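Local coordinates for tubulin-like protein CetZ1 (Haloferax volcanii, PDB 4B46) that binds GTP, belongs to the tubulin/FtsZ-like GTPases, and controls cell shape, being essential for the rod-shaped cells needed for efficient swimming, at residues 192-197 against 229-234; 274-279 against 315-320; 294-299 against 343-348. One frame throughout, in Å; residues are numbered along the deposited sequence.

Interaction 1. Residues 192-197 against 229-234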
loop_
_atom_site.group_PDB
_atom_site.type_symbol
_atom_site.label_atom_id
_atom_site.label_comp_id
_atom_site.label_asym_id
_atom_site.label_seq_id
_atom_site.Cartn_x
_atom_site.Cartn_y
_atom_site.Cartn_z
ATOM N N ASN A 192 -5.723 -6.227 5.318
ATOM C CA ASN A 192 -7.134 -5.993 5.632
ATOM C C ASN A 192 -7.583 -4.599 5.226
ATOM O O ASN A 192 -8.718 -4.392 4.821
ATOM C CB ASN A 192 -7.404 -6.187 7.126
ATOM C CG ASN A 192 -7.462 -7.648 7.522
ATOM O OD1 ASN A 192 -7.841 -8.504 6.724
ATOM N ND2 ASN A 192 -7.091 -7.942 8.767
ATOM N N ARG A 193 -6.678 -3.642 5.350
ATOM C CA ARG A 193 -6.987 -2.255 5.053
ATOM C C ARG A 193 -6.982 -1.983 3.566
ATOM O O ARG A 193 -7.974 -1.494 3.022
ATOM C CB ARG A 193 -6.022 -1.329 5.792
ATOM C CG ARG A 193 -6.364 -1.258 7.274
ATOM C CD ARG A 193 -5.228 -0.749 8.156
ATOM N NE ARG A 193 -5.770 -0.511 9.493
ATOM C CZ ARG A 193 -6.033 -1.480 10.360
ATOM N NH1 ARG A 193 -5.760 -2.743 10.046
ATOM N NH2 ARG A 193 -6.558 -1.186 11.538
ATOM N N PHE A 194 -5.872 -2.297 2.903
ATOM C CA PHE A 194 -5.794 -2.074 1.464
ATOM C C PHE A 194 -6.641 -3.070 0.680
ATOM O O PHE A 194 -7.088 -2.786 -0.438
ATOM C CB PHE A 194 -4.337 -2.056 0.998
ATOM C CG PHE A 194 -3.557 -0.888 1.538
ATOM C CD1 PHE A 194 -3.727 0.377 0.999
ATOM C CD2 PHE A 194 -2.679 -1.046 2.602
ATOM C CE1 PHE A 194 -3.038 1.464 1.502
ATOM C CE2 PHE A 194 -1.986 0.037 3.116
ATOM C CZ PHE A 194 -2.155 1.291 2.558
ATOM N N GLY A 195 -6.880 -4.236 1.263
ATOM C CA GLY A 195 -7.764 -5.202 0.637
ATOM C C GLY A 195 -9.201 -4.702 0.593
ATOM O O GLY A 195 -9.932 -4.969 -0.360
ATOM N N VAL A 196 -9.626 -3.984 1.627
ATOM C CA VAL A 196 -10.997 -3.467 1.627
ATOM C C VAL A 196 -11.108 -2.342 0.610
ATOM O O VAL A 196 -12.078 -2.276 -0.145
ATOM C CB VAL A 196 -11.462 -2.998 3.025
ATOM C CG1 VAL A 196 -12.712 -2.123 2.922
ATOM C CG2 VAL A 196 -11.749 -4.193 3.904
ATOM N N LEU A 197 -10.096 -1.479 0.573
ATOM C CA LEU A 197 -10.089 -0.358 -0.358
ATOM C C LEU A 197 -10.148 -0.798 -1.823
ATOM O O LEU A 197 -10.933 -0.265 -2.609
ATOM C CB LEU A 197 -8.847 0.509 -0.152
ATOM C CG LEU A 197 -8.622 1.570 -1.235
ATOM C CD1 LEU A 197 -9.728 2.648 -1.216
ATOM C CD2 LEU A 197 -7.249 2.200 -1.111
ATOM N N SER A 229 -0.534 9.163 0.181
ATOM C CA SER A 229 -1.853 8.822 0.710
ATOM C C SER A 229 -1.783 8.006 1.988
ATOM O O SER A 229 -0.809 7.302 2.238
ATOM C CB SER A 229 -2.695 8.074 -0.320
ATOM O OG SER A 229 -2.885 8.872 -1.465
ATOM N N THR A 230 -2.840 8.100 2.785
ATOM C CA THR A 230 -2.940 7.365 4.042
ATOM C C THR A 230 -4.333 6.747 4.120
ATOM O O THR A 230 -5.285 7.252 3.511
ATOM C CB THR A 230 -2.661 8.287 5.262
ATOM O OG1 THR A 230 -2.623 7.517 6.480
ATOM C CG2 THR A 230 -3.721 9.399 5.389
ATOM N N VAL A 231 -4.460 5.649 4.858
ATOM C CA VAL A 231 -5.747 4.975 4.965
ATOM C C VAL A 231 -6.233 4.829 6.410
ATOM O O VAL A 231 -5.487 4.388 7.283
ATOM C CB VAL A 231 -5.712 3.593 4.258
ATOM C CG1 VAL A 231 -6.918 2.757 4.619
ATOM C CG2 VAL A 231 -5.634 3.786 2.743
ATOM N N GLY A 232 -7.490 5.212 6.652
ATOM C CA GLY A 232 -8.131 4.975 7.936
ATOM C C GLY A 232 -9.054 3.783 7.826
ATOM O O GLY A 232 -9.524 3.471 6.731
ATOM N N TYR A 233 -9.336 3.121 8.943
ATOM C CA TYR A 233 -10.040 1.839 8.880
ATOM C C TYR A 233 -10.705 1.490 10.193
ATOM O O TYR A 233 -10.086 1.564 11.248
ATOM C CB TYR A 233 -9.048 0.720 8.494
ATOM C CG TYR A 233 -9.593 -0.706 8.556
ATOM C CD1 TYR A 233 -9.549 -1.442 9.733
ATOM C CD2 TYR A 233 -10.094 -1.333 7.414
ATOM C CE1 TYR A 233 -10.031 -2.742 9.792
ATOM C CE2 TYR A 233 -10.565 -2.639 7.461
ATOM C CZ TYR A 233 -10.533 -3.333 8.650
ATOM O OH TYR A 233 -11.005 -4.622 8.702
ATOM N N ALA A 234 -11.968 1.087 10.117
ATOM C CA ALA A 234 -12.654 0.513 11.261
ATOM C C ALA A 234 -13.590 -0.589 10.788
ATOM O O ALA A 234 -14.102 -0.547 9.675
ATOM C CB ALA A 234 -13.420 1.583 12.036
HETATM O O HOH W 1 -5.735 2.327 9.300
HETATM O O HOH W 2 -7.378 1.330 12.085
#
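Arg193 reaches strand 229-234 through two waters that lie at the edge of its guanidinium, in its plane. NH2 donates to water 2, with 2.7 Å from Arg193 NH2 to the water oxygen, and NE donates to water 1, at 2.8 Å from Arg193 NE. Water 2 also lies within bonding distance of Tyr233 O, and water 1 of Val231 O, so the two waters bridge the arginine to two strand carbonyls. The third nitrogen, NH1, is bonded to Glu189 O one turn back in the same helix; each of the three nitrogens thus has a partner, which should restrain the rotation of the group. Tyr233 lies against one face of the guanidinium: its CD1 sits 3.5 Å from that plane, over the centre. The two planes are 44° apart, too inclined for a parallel stack. Nearer the backbone, the extended arginine chain crosses the tyrosine at about a right angle, with Arg193 CG 3.5 Å from Tyr233 CG. The tyrosine reaches the helix because its CG is anti to the backbone N (chi1 173°). On the far part of its ring, Val196 CG2 meets the edge near CE2 at 4.1 Å, while Asn192 O approaches obliquely.

Two residues earlier on the strand, Val231 points the same way and forms the apolar half of the contact. Its CG2 lies 3.7 Å from Phe194 CE1, and the tip of Leu197, CD2, reaches the same methyl at 4.5 Å. Phe194 also packs on Phe19, and Val196 on Tyr22, of helix 9-26. The helix runs across the strand at 95°. Helix 179-198 is the core helix of the tubulin/FtsZ fold, linking the nucleotide-binding domain to the C-terminal domain; Asn187, earlier on it, binds GTP.

Interaction 2. Residues 274-279 against 315-320; sequences LVRKAA and RKWIEE
Arg276 lays its aliphatic chain over one face of the Trp317 indole, a CH-pi contact in which Arg276 CG stands 3.6 Å from the centroid of the Trp317 six-membered ring, close to the ring normal. CD continues along the same face toward the five-membered ring, 3.8 Å from Trp317 NE1. The chain then bends at chi3 (-61°), and the guanidinium plane ends up 71° from that of the indole, so the methylenes rather than the guanidinium meet the ring face. Trp317 spans the gap between the helices because its CG is anti to the backbone N.

The remaining contacts are apolar. Ala279 CB abuts the indole edge in the ring plane, 3.5 Å from Trp317 CZ3, one turn along from Val275, whose CG1 approaches CE3 obliquely at 4.1 Å. The same Val275 CG1 meets Ile318 CD1 at 3.9 Å, the two side chains crossing at about a right angle. Ile318 turns its end toward the sheet side of the interface, where it also packs on Ala295, Leu297 and Ile344.

With axes 10.4 Å apart, the helices are well spaced, and the broad indole fills much of the separation. They run in roughly the same direction, crossing at -30°, an arrangement characteristic of neighbouring helices covering one face of the sheet in the C-terminal domain of tubulin-like proteins.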
loop_
_atom_site.group_PDB
_atom_site.type_symbol
_atom_site.label_atom_id
_atom_site.label_comp_id
_atom_site.label_asym_id
_atom_site.label_seq_id
_atom_site.Cartn_x
_atom_site.Cartn_y
_atom_site.Cartn_z
ATOM N N LEU A 274 -18.844 3.960 12.205
ATOM C CA LEU A 274 -17.651 3.371 11.603
ATOM C C LEU A 274 -16.817 4.425 10.881
ATOM O O LEU A 274 -15.586 4.396 10.933
ATOM C CB LEU A 274 -18.024 2.278 10.606
ATOM C CG LEU A 274 -18.308 0.861 11.088
ATOM C CD1 LEU A 274 -18.502 -0.018 9.868
ATOM C CD2 LEU A 274 -17.180 0.323 11.976
ATOM N N VAL A 275 -17.500 5.340 10.198
ATOM C CA VAL A 275 -16.843 6.419 9.476
ATOM C C VAL A 275 -16.017 7.264 10.446
ATOM O O VAL A 275 -14.834 7.528 10.209
ATOM C CB VAL A 275 -17.870 7.302 8.711
ATOM C CG1 VAL A 275 -17.212 8.541 8.149
ATOM C CG2 VAL A 275 -18.525 6.510 7.585
ATOM N N ARG A 276 -16.638 7.667 11.548
ATOM C CA ARG A 276 -15.927 8.408 12.590
ATOM C C ARG A 276 -14.750 7.625 13.178
ATOM O O ARG A 276 -13.659 8.172 13.340
ATOM C CB ARG A 276 -16.883 8.869 13.695
ATOM C CG ARG A 276 -17.937 9.867 13.200
ATOM C CD ARG A 276 -18.618 10.619 14.355
ATOM N NE ARG A 276 -19.324 9.717 15.260
ATOM C CZ ARG A 276 -20.548 9.253 15.033
ATOM N NH1 ARG A 276 -21.194 9.612 13.934
ATOM N NH2 ARG A 276 -21.122 8.430 15.899
ATOM N N LYS A 277 -14.967 6.349 13.485
ATOM C CA LYS A 277 -13.917 5.518 14.077
ATOM C C LYS A 277 -12.731 5.369 13.140
ATOM O O LYS A 277 -11.573 5.375 13.578
ATOM C CB LYS A 277 -14.456 4.139 14.452
ATOM C CG LYS A 277 -15.337 4.144 15.680
ATOM C CD LYS A 277 -16.204 2.899 15.736
ATOM C CE LYS A 277 -17.258 3.006 16.825
ATOM N NZ LYS A 277 -18.184 1.845 16.775
ATOM N N ALA A 278 -13.021 5.242 11.846
ATOM C CA ALA A 278 -11.975 5.108 10.841
ATOM C C ALA A 278 -11.195 6.408 10.678
ATOM O O ALA A 278 -9.968 6.390 10.541
ATOM C CB ALA A 278 -12.567 4.667 9.500
ATOM N N ALA A 279 -11.901 7.538 10.703
ATOM C CA ALA A 279 -11.241 8.822 10.482
ATOM C C ALA A 279 -10.392 9.230 11.677
ATOM O O ALA A 279 -9.358 9.874 11.514
ATOM C CB ALA A 279 -12.240 9.901 10.180
ATOM N N ARG A 315 -19.965 11.140 4.030
ATOM C CA ARG A 315 -19.234 12.039 3.138
ATOM C C ARG A 315 -19.239 13.476 3.662
ATOM O O ARG A 315 -18.200 14.144 3.670
ATOM C CB ARG A 315 -19.821 12.000 1.718
ATOM C CG ARG A 315 -19.568 10.706 0.958
ATOM C CD ARG A 315 -20.280 10.734 -0.403
ATOM N NE ARG A 315 -19.786 11.822 -1.244
ATOM C CZ ARG A 315 -20.541 12.508 -2.098
ATOM N NH1 ARG A 315 -21.829 12.217 -2.226
ATOM N NH2 ARG A 315 -20.008 13.485 -2.822
ATOM N N LYS A 316 -20.405 13.961 4.077
ATOM C CA LYS A 316 -20.486 15.314 4.637
ATOM C C LYS A 316 -19.615 15.461 5.880
ATOM O O LYS A 316 -18.897 16.447 6.035
ATOM C CB LYS A 316 -21.928 15.690 4.982
ATOM C CG LYS A 316 -22.805 15.913 3.765
ATOM C CD LYS A 316 -24.196 16.368 4.164
ATOM C CE LYS A 316 -25.015 16.741 2.942
ATOM N NZ LYS A 316 -26.410 17.124 3.323
ATOM N N TRP A 317 -19.685 14.481 6.769
ATOM C CA TRP A 317 -18.885 14.531 7.988
ATOM C C TRP A 317 -17.380 14.533 7.659
ATOM O O TRP A 317 -16.606 15.294 8.245
ATOM C CB TRP A 317 -19.279 13.393 8.938
ATOM C CG TRP A 317 -18.596 13.453 10.285
ATOM C CD1 TRP A 317 -19.046 14.092 11.409
ATOM C CD2 TRP A 317 -17.341 12.856 10.641
ATOM N NE1 TRP A 317 -18.147 13.924 12.441
ATOM C CE2 TRP A 317 -17.094 13.169 11.994
ATOM C CE3 TRP A 317 -16.401 12.086 9.945
ATOM C CZ2 TRP A 317 -15.948 12.741 12.664
ATOM C CZ3 TRP A 317 -15.266 11.658 10.616
ATOM C CH2 TRP A 317 -15.049 11.991 11.963
ATOM N N ILE A 318 -16.970 13.714 6.696
ATOM C CA ILE A 318 -15.566 13.692 6.276
ATOM C C ILE A 318 -15.129 15.049 5.722
ATOM O O ILE A 318 -14.022 15.522 5.989
ATOM C CB ILE A 318 -15.294 12.548 5.266
ATOM C CG1 ILE A 318 -15.374 11.205 5.995
ATOM C CG2 ILE A 318 -13.924 12.709 4.575
ATOM C CD1 ILE A 318 -15.384 10.003 5.090
ATOM N N GLU A 319 -16.004 15.681 4.952
ATOM C CA GLU A 319 -15.695 16.997 4.421
ATOM C C GLU A 319 -15.492 18.018 5.553
ATOM O O GLU A 319 -14.568 18.828 5.516
ATOM C CB GLU A 319 -16.790 17.452 3.451
ATOM C CG GLU A 319 -16.738 18.936 3.134
ATOM C CD GLU A 319 -15.423 19.349 2.495
ATOM O OE1 GLU A 319 -14.721 18.481 1.921
ATOM O OE2 GLU A 319 -15.087 20.548 2.569
ATOM N N GLU A 320 -16.348 17.954 6.566
ATOM C CA GLU A 320 -16.214 18.803 7.749
ATOM C C GLU A 320 -14.875 18.614 8.449
ATOM O O GLU A 320 -14.271 19.579 8.909
ATOM C CB GLU A 320 -17.352 18.531 8.735
ATOM C CG GLU A 320 -18.735 18.853 8.167
ATOM C CD GLU A 320 -19.866 18.466 9.100
ATOM O OE1 GLU A 320 -19.710 18.630 10.330
ATOM O OE2 GLU A 320 -20.913 17.998 8.602
#

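Interaction 3. Residues 294-299 against 343-348; sequences RALLVL and VILLSG
Val343 and Val298 exchange the shortest of six backbone hydrogen bonds that join these antiparallel strands: Val343 N to Val298 O is 2.7 Å, and Val298 N to Val343 O 2.8 Å. Leu296 and Leu345 repeat the reciprocal pair, 2.9 Å for Leu296 N to Leu345 O and the same for Leu345 N to Leu296 O. At the far end Ser347 N lies 3.0 Å from Arg294 O, whereas Arg294 N to Ser347 O is longer, 3.3 Å.

Ala295-Leu346 and Leu297-Ile344 are the non-hydrogen-bonded pairs of this ladder, which forms part of the C-terminal sheet of the tubulin-like fold. Their backbones bond outward: Ala295 and Leu297 to strand 326-333, Ile344 and Leu346 to strand 228-237. Leu345 O also receives a CA-H...O contact from Ala295 CA.

Ala295 CB touches Leu346 CD2 at 3.6 Å on the face that carries Leu297 and Ile344. There Leu297 CG is anti to the backbone N (chi1 172°), which brings Leu297 CD1 to 3.9 Å from Ile344 CG1. The Arg294 guanidinium leads away to a salt bridge with Glu326, and Ser347 OG has weak hydrogen bonds to Asn163 and Thr222.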
loop_
_atom_site.group_PDB
_atom_site.type_symbol
_atom_site.label_atom_id
_atom_site.label_comp_id
_atom_site.label_asym_id
_atom_site.label_seq_id
_atom_site.Cartn_x
_atom_site.Cartn_y
_atom_site.Cartn_z
ATOM N N ARG A 294 -8.054 14.979 -1.484
ATOM C CA ARG A 294 -9.259 14.271 -1.892
ATOM C C ARG A 294 -9.467 13.121 -0.930
ATOM O O ARG A 294 -8.502 12.586 -0.398
ATOM C CB ARG A 294 -9.111 13.720 -3.314
ATOM C CG ARG A 294 -8.932 14.772 -4.387
ATOM C CD ARG A 294 -8.900 14.109 -5.767
ATOM N NE ARG A 294 -9.075 15.085 -6.840
ATOM C CZ ARG A 294 -8.074 15.688 -7.472
ATOM N NH1 ARG A 294 -6.816 15.413 -7.147
ATOM N NH2 ARG A 294 -8.331 16.564 -8.434
ATOM N N ALA A 295 -10.726 12.755 -0.702
ATOM C CA ALA A 295 -11.062 11.669 0.209
ATOM C C ALA A 295 -12.027 10.711 -0.471
ATOM O O ALA A 295 -12.857 11.120 -1.283
ATOM C CB ALA A 295 -11.686 12.219 1.498
ATOM N N LEU A 296 -11.915 9.434 -0.135
ATOM C CA LEU A 296 -12.836 8.432 -0.630
ATOM C C LEU A 296 -13.248 7.564 0.533
ATOM O O LEU A 296 -12.403 7.020 1.237
ATOM C CB LEU A 296 -12.170 7.562 -1.695
ATOM C CG LEU A 296 -12.944 6.317 -2.132
ATOM C CD1 LEU A 296 -14.265 6.663 -2.858
ATOM C CD2 LEU A 296 -12.075 5.422 -3.031
ATOM N N LEU A 297 -14.554 7.446 0.729
ATOM C CA LEU A 297 -15.116 6.598 1.762
ATOM C C LEU A 297 -15.577 5.297 1.131
ATOM O O LEU A 297 -16.257 5.299 0.104
ATOM C CB LEU A 297 -16.308 7.305 2.429
ATOM C CG LEU A 297 -17.131 6.468 3.400
ATOM C CD1 LEU A 297 -16.258 5.975 4.549
ATOM C CD2 LEU A 297 -18.324 7.284 3.932
ATOM N N VAL A 298 -15.210 4.185 1.751
ATOM C CA VAL A 298 -15.628 2.886 1.270
ATOM C C VAL A 298 -16.245 2.085 2.409
ATOM O O VAL A 298 -15.602 1.863 3.438
ATOM C CB VAL A 298 -14.434 2.099 0.687
ATOM C CG1 VAL A 298 -14.880 0.709 0.246
ATOM C CG2 VAL A 298 -13.810 2.857 -0.480
ATOM N N LEU A 299 -17.490 1.657 2.223
ATOM C CA LEU A 299 -18.165 0.774 3.176
ATOM C C LEU A 299 -18.283 -0.617 2.571
ATOM O O LEU A 299 -18.807 -0.773 1.486
ATOM C CB LEU A 299 -19.564 1.296 3.507
ATOM C CG LEU A 299 -19.749 2.209 4.717
ATOM C CD1 LEU A 299 -19.405 1.480 6.010
ATOM C CD2 LEU A 299 -18.908 3.453 4.576
ATOM N N VAL A 343 -13.552 2.156 5.240
ATOM C CA VAL A 343 -12.208 2.607 4.920
ATOM C C VAL A 343 -12.268 4.027 4.403
ATOM O O VAL A 343 -13.131 4.374 3.607
ATOM C CB VAL A 343 -11.537 1.686 3.863
ATOM C CG1 VAL A 343 -10.594 2.469 2.952
ATOM C CG2 VAL A 343 -10.795 0.545 4.549
ATOM N N ILE A 344 -11.352 4.862 4.863
ATOM C CA ILE A 344 -11.225 6.193 4.305
ATOM C C ILE A 344 -9.848 6.326 3.681
ATOM O O ILE A 344 -8.837 6.119 4.343
ATOM C CB ILE A 344 -11.420 7.276 5.379
ATOM C CG1 ILE A 344 -12.798 7.103 6.052
ATOM C CG2 ILE A 344 -11.297 8.658 4.754
ATOM C CD1 ILE A 344 -13.052 8.058 7.204
ATOM N N LEU A 345 -9.822 6.650 2.396
ATOM C CA LEU A 345 -8.580 6.899 1.692
ATOM C C LEU A 345 -8.434 8.402 1.611
ATOM O O LEU A 345 -9.347 9.093 1.150
ATOM C CB LEU A 345 -8.632 6.290 0.283
ATOM C CG LEU A 345 -7.569 6.741 -0.720
ATOM C CD1 LEU A 345 -6.151 6.367 -0.256
ATOM C CD2 LEU A 345 -7.858 6.175 -2.125
ATOM N N LEU A 346 -7.310 8.907 2.111
ATOM C CA LEU A 346 -7.010 10.326 2.057
ATOM C C LEU A 346 -5.774 10.501 1.195
ATOM O O LEU A 346 -4.706 9.990 1.523
ATOM C CB LEU A 346 -6.766 10.890 3.461
ATOM C CG LEU A 346 -7.944 10.783 4.430
ATOM C CD1 LEU A 346 -7.529 11.215 5.831
ATOM C CD2 LEU A 346 -9.120 11.627 3.949
ATOM N N SER A 347 -5.929 11.203 0.077
ATOM C CA SER A 347 -4.837 11.360 -0.861
ATOM C C SER A 347 -4.353 12.793 -0.836
ATOM O O SER A 347 -5.149 13.707 -0.704
ATOM C CB SER A 347 -5.280 10.944 -2.267
ATOM O OG SER A 347 -4.417 11.478 -3.264
ATOM N N GLY A 348 -3.041 12.984 -0.941
ATOM C CA GLY A 348 -2.492 14.326 -0.987
ATOM C C GLY A 348 -2.389 14.958 0.390
ATOM O O GLY A 348 -2.600 16.164 0.554
#

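How the interactions relate
Interactions 1 and 3 share one sheet, their centres about 9 Å apart: strand 228-237 borders strand 339-347, and Gly232 N to Ile344 O and Thr230 N to Leu346 O probably bond them. The centre of interaction 2 lies about 10 Å from that of interaction 3 and about 14 Å from that of interaction 1. Both its helices cover Ile344 and Leu297, and helix 265-280 also packs on Ala234. Helix 179-198 packs on the opposite face, at Val343 and Tyr233. Along the chain, interaction 1 closes before the other two open, while the segments of interactions 2 and 3 alternate. The C-terminal domain is thus layered, helix 179-198, sheet, helix pair, with its first layer joining it to the GTP-binding part.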